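Adhesin competence repressor (Streptococcus pyogenes serotype M3, PDB 5JLU) regulates transcription in response to zinc, binding DNA as a zinc-sensing repressor of the MarR family. Local coordinates at residues His45-Leu50 with Gln81-Gly86; Gln52-Asn57 with Tyr97-Glu102. All coordinates share one frame; numbering follows the deposited sequence.

Contact 1 of 2, residues His45-Leu50 with Gln81-Gly86; sequences HILMLL and QDMLAG. With ZN (zinc ion), chain B.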
loop_
_atom_site.group_PDB
_atom_site.type_symbol
_atom_site.label_atom_id
_atom_site.label_comp_id
_atom_site.label_asym_id
_atom_site.label_seq_id
_atom_site.Cartn_x
_atom_site.Cartn_y
_atom_site.Cartn_z
ATOM N N HIS A 45 -10.132 -4.812 6.347
ATOM C CA HIS A 45 -10.012 -6.206 6.033
ATOM C C HIS A 45 -10.403 -7.112 7.204
ATOM O O HIS A 45 -10.895 -8.202 6.973
ATOM C CB HIS A 45 -8.652 -6.552 5.414
ATOM C CG HIS A 45 -8.647 -6.117 4.014
ATOM N ND1 HIS A 45 -9.010 -6.961 2.996
ATOM C CD2 HIS A 45 -8.603 -4.875 3.486
ATOM C CE1 HIS A 45 -9.119 -6.272 1.879
ATOM N NE2 HIS A 45 -8.871 -5.005 2.151
ATOM N N ILE A 46 -10.274 -6.608 8.428
ATOM C CA ILE A 46 -10.926 -7.258 9.566
ATOM C C ILE A 46 -12.449 -7.271 9.365
ATOM O O ILE A 46 -13.129 -8.311 9.530
ATOM C CB ILE A 46 -10.546 -6.575 10.891
ATOM C CG1 ILE A 46 -9.093 -6.943 11.192
ATOM C CG2 ILE A 46 -11.496 -6.969 12.044
ATOM C CD1 ILE A 46 -8.481 -6.124 12.336
ATOM N N LEU A 47 -13.006 -6.120 9.065
ATOM C CA LEU A 47 -14.438 -6.050 8.879
ATOM C C LEU A 47 -14.785 -6.979 7.715
ATOM O O LEU A 47 -15.691 -7.774 7.878
ATOM C CB LEU A 47 -14.943 -4.610 8.670
ATOM C CG LEU A 47 -14.784 -3.599 9.826
ATOM C CD1 LEU A 47 -15.244 -2.222 9.397
ATOM C CD2 LEU A 47 -15.513 -3.937 11.080
ATOM N N MET A 48 -14.044 -6.955 6.584
ATOM C CA MET A 48 -14.349 -7.917 5.481
ATOM C C MET A 48 -14.420 -9.395 5.976
ATOM O O MET A 48 -15.357 -10.147 5.659
ATOM C CB MET A 48 -13.343 -7.770 4.335
ATOM C CG MET A 48 -13.480 -8.750 3.185
ATOM S SD MET A 48 -12.379 -8.363 1.803
ATOM C CE MET A 48 -13.311 -7.107 1.031
ATOM N N LEU A 49 -13.421 -9.832 6.732
ATOM C CA LEU A 49 -13.377 -11.238 7.125
ATOM C C LEU A 49 -14.488 -11.557 8.149
ATOM O O LEU A 49 -15.078 -12.682 8.156
ATOM C CB LEU A 49 -11.998 -11.609 7.686
ATOM C CG LEU A 49 -10.834 -11.640 6.696
ATOM C CD1 LEU A 49 -9.541 -11.745 7.463
ATOM C CD2 LEU A 49 -10.952 -12.839 5.727
ATOM N N LEU A 50 -14.750 -10.607 9.050
ATOM C CA LEU A 50 -15.815 -10.792 10.056
ATOM C C LEU A 50 -17.216 -10.776 9.461
ATOM O O LEU A 50 -18.095 -11.445 9.998
ATOM C CB LEU A 50 -15.718 -9.770 11.204
ATOM C CG LEU A 50 -14.550 -10.051 12.100
ATOM C CD1 LEU A 50 -14.329 -8.892 13.076
ATOM C CD2 LEU A 50 -14.665 -11.421 12.771
ATOM N N GLN A 81 -15.129 2.851 17.932
ATOM C CA GLN A 81 -16.008 3.486 16.925
ATOM C C GLN A 81 -17.330 2.786 16.709
ATOM O O GLN A 81 -17.996 3.024 15.696
ATOM C CB GLN A 81 -15.249 3.617 15.611
ATOM C CG GLN A 81 -13.943 4.421 15.803
ATOM C CD GLN A 81 -13.132 4.489 14.483
ATOM O OE1 GLN A 81 -13.470 5.250 13.580
ATOM N NE2 GLN A 81 -12.091 3.692 14.372
ATOM N N ASP A 82 -17.708 1.908 17.643
ATOM C CA ASP A 82 -18.984 1.212 17.578
ATOM C C ASP A 82 -19.122 0.364 16.306
ATOM O O ASP A 82 -20.221 0.228 15.741
ATOM C CB ASP A 82 -20.119 2.240 17.661
ATOM C CG ASP A 82 -20.131 2.995 18.989
ATOM O OD1 ASP A 82 -20.012 2.365 20.076
ATOM O OD2 ASP A 82 -20.251 4.234 18.951
ATOM N N MET A 83 -18.017 -0.227 15.871
ATOM C CA MET A 83 -18.005 -1.002 14.621
ATOM C C MET A 83 -18.116 -2.506 14.876
ATOM O O MET A 83 -18.611 -3.238 14.051
ATOM C CB MET A 83 -16.715 -0.637 13.860
ATOM C CG MET A 83 -16.929 -0.325 12.413
ATOM S SD MET A 83 -17.988 1.087 12.149
ATOM C CE MET A 83 -16.743 2.216 11.581
ATOM N N LEU A 84 -17.625 -2.966 16.016
ATOM C CA LEU A 84 -17.562 -4.400 16.390
ATOM C C LEU A 84 -18.019 -4.560 17.790
ATOM O O LEU A 84 -17.838 -3.668 18.584
ATOM C CB LEU A 84 -16.088 -4.954 16.428
ATOM C CG LEU A 84 -15.339 -5.145 15.123
ATOM C CD1 LEU A 84 -13.967 -5.735 15.218
ATOM C CD2 LEU A 84 -16.192 -5.954 14.181
ATOM N N ALA A 85 -18.508 -5.747 18.099
ATOM C CA ALA A 85 -18.811 -6.135 19.448
ATOM C C ALA A 85 -18.275 -7.544 19.636
ATOM O O ALA A 85 -18.305 -8.375 18.724
ATOM C CB ALA A 85 -20.315 -6.104 19.692
ATOM N N GLY A 86 -17.696 -7.746 20.807
ATOM C CA GLY A 86 -17.093 -8.986 21.207
ATOM C C GLY A 86 -18.073 -9.726 22.108
ATOM O O GLY A 86 -18.787 -9.109 22.902
HETATM ZN ZN ZN B . -9.313 -3.292 0.985
HETATM O O HOH W 1 -7.275 -3.375 0.231
HETATM O O HOH W 2 -8.574 -1.866 2.488
HETATM O O HOH W 3 -9.515 -1.679 -0.225
#
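L84 overlaps the side of helix 45-50 that carries I46, L47 and L50. Its CD2 methyl touches two leucines of the helix. L84 CD2 lies 3.7 Å from L50 CD1. L47 CD2 reaches the same methyl, L84 CD2, at 3.8 Å. The other branch, L84 CD1, also meets L50. More loosely, L84 CD1 lies 4.2 Å from I46 CG2. L50 and L84 cross at about a right angle. L47 has its CG beside the backbone N (chi1 -64°), and both of its methyl branches reach the other segment. L47 CD2 goes to L84, and L47 CD1 lies 3.9 Å from M83 CG. The M83 chain is bent at chi2 and chi3, and it meets L47 with its CG rather than its sulfur. No hydrogen bond joins the segments, and all five touching residues are buried. Helix 68-80 ends in a Schellman motif, with D82 in the C-prime place at positive phi, just before M83 and L84 turn to the core. H45 lies on the same helix as L47 and binds zinc through NE2 at 2.1 Å. H111, H115 and three waters complete this site. The contact thus packs a helix bearing a zinc ligand against the start of the wing of the winged helix-turn-helix domain. Around it, I46 and L84 also touch helix 68-80, I46 touches helix 57-64, and L50 and L84 pack on strand 96-100.

Contact 2 of 2, residues Gln52-Asn57 with Tyr97-Glu102; sequences QQRLTN and YFELTE
R54 lays its guanidinium over one face of the Y97 ring in an off-centre cation-pi stack. R54 CZ is 4.5 Å from the centroid of the Y97 ring, and the two planes are 29° apart. R54 NH1 stands above the ring, offset toward its rim, and R54 NH2 approaches Y97 CD2 at 3.9 Å. A bend at chi3 (-34°) turns the end of the arginine onto the ring. The aliphatic part of R54 runs beside E99, and both chains point the same way. Extended beyond CG, E99 brings OE2 alongside the arginine's methylenes. R54 CD is 3.3 Å from E99 OE2; the charged groups do not touch, though their opposite charges may still attract. T56 lies alongside Y97 on the other strand, with T56 CG2 3.7 Å from Y97 CE1. The threonine keeps OG1 between the backbone N and the carbonyl carbon (chi1 54°). This hydroxyl accepts a hydrogen bond from the backbone N of D59, so T56 is the N-cap of helix 57-64. One backbone hydrogen bond crosses the contact, from F98 N to L55 O at 3.2 Å. Y97 CA also makes a CA-H...O contact with L55 O at 3.6 Å. L55 and F98 point to the face of the sheet opposite the R54-Y97 stack. Here the weakly bonded strand 55-56 joins the edge of the small antiparallel sheet of the winged helix-turn-helix domain. Both L55 and F98 pack on L50 of helix 41-52, F98 also touches helix 68-80, and strand 84-88 flanks strand 96-100 through backbone bonds.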
loop_
_atom_site.group_PDB
_atom_site.type_symbol
_atom_site.label_atom_id
_atom_site.label_comp_id
_atom_site.label_asym_id
_atom_site.label_seq_id
_atom_site.Cartn_x
_atom_site.Cartn_y
_atom_site.Cartn_z
ATOM N N GLN A 52 -18.250 -12.301 6.929
ATOM C CA GLN A 52 -18.659 -13.636 6.523
ATOM C C GLN A 52 -18.605 -14.761 7.564
ATOM O O GLN A 52 -19.257 -15.770 7.378
ATOM C CB GLN A 52 -17.916 -14.035 5.269
ATOM C CG GLN A 52 -16.435 -14.251 5.462
ATOM C CD GLN A 52 -15.583 -13.599 4.383
ATOM O OE1 GLN A 52 -15.957 -12.566 3.797
ATOM N NE2 GLN A 52 -14.408 -14.197 4.123
ATOM N N GLN A 53 -17.872 -14.603 8.651
ATOM C CA GLN A 53 -17.995 -15.507 9.833
ATOM C C GLN A 53 -17.401 -14.857 11.077
ATOM O O GLN A 53 -16.492 -13.999 10.983
ATOM C CB GLN A 53 -17.281 -16.841 9.586
ATOM C CG GLN A 53 -15.812 -16.677 9.274
ATOM C CD GLN A 53 -15.212 -17.879 8.570
ATOM O OE1 GLN A 53 -15.316 -19.009 9.068
ATOM N NE2 GLN A 53 -14.570 -17.644 7.400
ATOM N N ARG A 54 -17.921 -15.236 12.240
ATOM C CA ARG A 54 -17.316 -14.863 13.502
ATOM C C ARG A 54 -15.894 -15.471 13.573
ATOM O O ARG A 54 -15.652 -16.595 13.077
ATOM C CB ARG A 54 -18.186 -15.316 14.685
ATOM C CG ARG A 54 -19.570 -14.623 14.815
ATOM C CD ARG A 54 -20.370 -15.100 16.065
ATOM N NE ARG A 54 -20.061 -16.517 16.307
ATOM C CZ ARG A 54 -20.016 -17.153 17.479
ATOM N NH1 ARG A 54 -19.652 -18.442 17.495
ATOM N NH2 ARG A 54 -20.331 -16.542 18.621
ATOM N N LEU A 55 -14.932 -14.688 14.104
ATOM C CA LEU A 55 -13.543 -15.162 14.206
ATOM C C LEU A 55 -12.917 -14.591 15.441
ATOM O O LEU A 55 -13.389 -13.581 15.993
ATOM C CB LEU A 55 -12.669 -14.775 12.963
ATOM C CG LEU A 55 -13.052 -15.193 11.535
ATOM C CD1 LEU A 55 -12.372 -14.321 10.450
ATOM C CD2 LEU A 55 -12.728 -16.664 11.288
ATOM N N THR A 56 -11.808 -15.196 15.824
ATOM C CA THR A 56 -11.021 -14.697 16.922
ATOM C C THR A 56 -9.934 -13.750 16.465
ATOM O O THR A 56 -9.586 -13.682 15.284
ATOM C CB THR A 56 -10.321 -15.870 17.682
ATOM O OG1 THR A 56 -9.563 -16.668 16.760
ATOM C CG2 THR A 56 -11.343 -16.739 18.355
ATOM N N ASN A 57 -9.336 -13.090 17.439
ATOM C CA ASN A 57 -8.159 -12.311 17.216
ATOM C C ASN A 57 -7.100 -13.142 16.442
ATOM O O ASN A 57 -6.541 -12.733 15.408
ATOM C CB ASN A 57 -7.648 -11.785 18.582
ATOM C CG ASN A 57 -6.314 -11.056 18.481
ATOM O OD1 ASN A 57 -6.210 -9.858 18.763
ATOM N ND2 ASN A 57 -5.280 -11.785 18.055
ATOM N N TYR A 97 -14.982 -13.956 20.295
ATOM C CA TYR A 97 -15.416 -13.816 18.904
ATOM C C TYR A 97 -15.933 -12.401 18.681
ATOM O O TYR A 97 -16.682 -11.835 19.506
ATOM C CB TYR A 97 -16.561 -14.754 18.636
ATOM C CG TYR A 97 -16.122 -16.183 18.602
ATOM C CD1 TYR A 97 -15.228 -16.650 17.624
ATOM C CD2 TYR A 97 -16.545 -17.074 19.578
ATOM C CE1 TYR A 97 -14.787 -17.983 17.619
ATOM C CE2 TYR A 97 -16.114 -18.409 19.572
ATOM C CZ TYR A 97 -15.249 -18.855 18.614
ATOM O OH TYR A 97 -14.847 -20.164 18.682
ATOM N N PHE A 98 -15.570 -11.858 17.529
ATOM C CA PHE A 98 -15.998 -10.562 17.126
ATOM C C PHE A 98 -16.998 -10.643 16.015
ATOM O O PHE A 98 -17.006 -11.566 15.181
ATOM C CB PHE A 98 -14.787 -9.710 16.793
ATOM C CG PHE A 98 -13.984 -9.355 18.019
ATOM C CD1 PHE A 98 -14.439 -8.395 18.894
ATOM C CD2 PHE A 98 -12.849 -10.031 18.323
ATOM C CE1 PHE A 98 -13.747 -8.075 20.053
ATOM C CE2 PHE A 98 -12.156 -9.736 19.489
ATOM C CZ PHE A 98 -12.581 -8.759 20.327
ATOM N N GLU A 99 -17.917 -9.717 16.075
ATOM C CA GLU A 99 -18.824 -9.527 14.971
ATOM C C GLU A 99 -19.233 -8.085 14.791
ATOM O O GLU A 99 -19.094 -7.242 15.682
ATOM C CB GLU A 99 -20.041 -10.414 15.148
ATOM C CG GLU A 99 -21.000 -9.960 16.204
ATOM C CD GLU A 99 -21.995 -11.067 16.603
ATOM O OE1 GLU A 99 -22.836 -10.721 17.449
ATOM O OE2 GLU A 99 -21.943 -12.233 16.086
ATOM N N LEU A 100 -19.732 -7.844 13.606
ATOM C CA LEU A 100 -20.038 -6.511 13.157
ATOM C C LEU A 100 -21.297 -5.985 13.886
ATOM O O LEU A 100 -22.248 -6.740 14.090
ATOM C CB LEU A 100 -20.307 -6.578 11.635
ATOM C CG LEU A 100 -19.142 -6.290 10.660
ATOM C CD1 LEU A 100 -18.002 -7.258 10.836
ATOM C CD2 LEU A 100 -19.680 -6.323 9.243
ATOM N N THR A 101 -21.303 -4.711 14.220
ATOM C CA THR A 101 -22.506 -4.077 14.677
ATOM C C THR A 101 -23.238 -3.614 13.419
ATOM O O THR A 101 -22.651 -3.560 12.344
ATOM C CB THR A 101 -22.201 -2.860 15.484
ATOM O OG1 THR A 101 -21.516 -1.899 14.647
ATOM C CG2 THR A 101 -21.365 -3.241 16.751
ATOM N N GLU A 102 -24.507 -3.259 13.577
ATOM C CA GLU A 102 -25.358 -2.793 12.474
ATOM C C GLU A 102 -24.750 -1.675 11.705
ATOM O O GLU A 102 -24.813 -1.651 10.476
ATOM C CB GLU A 102 -26.757 -2.315 12.974
ATOM C CG GLU A 102 -27.873 -2.748 12.026
ATOM C CD GLU A 102 -27.825 -4.246 11.706
ATOM O OE1 GLU A 102 -27.557 -5.067 12.632
ATOM O OE2 GLU A 102 -28.025 -4.601 10.518
#

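Overall arrangement
From the N terminus, the chain runs through helix 41-52 into strand 55-56, which give the first segments of contacts 1 and 2. Helices 57-64 and 68-80 follow. Strand 84-88 then returns to helix 41-52 and closes the loop of contact 1. The chain turns back as strand 96-100 and closes contact 2 against 52-57. The two loops cross, because their segments alternate. Their centres are about 6 Å apart. Strands 84-88 and 96-100 are sheet neighbours, linked by A85 N to E99 O at 2.9 Å. L50 also packs on F98 and L100. Together the contacts tie the small antiparallel sheet to helix 41-52.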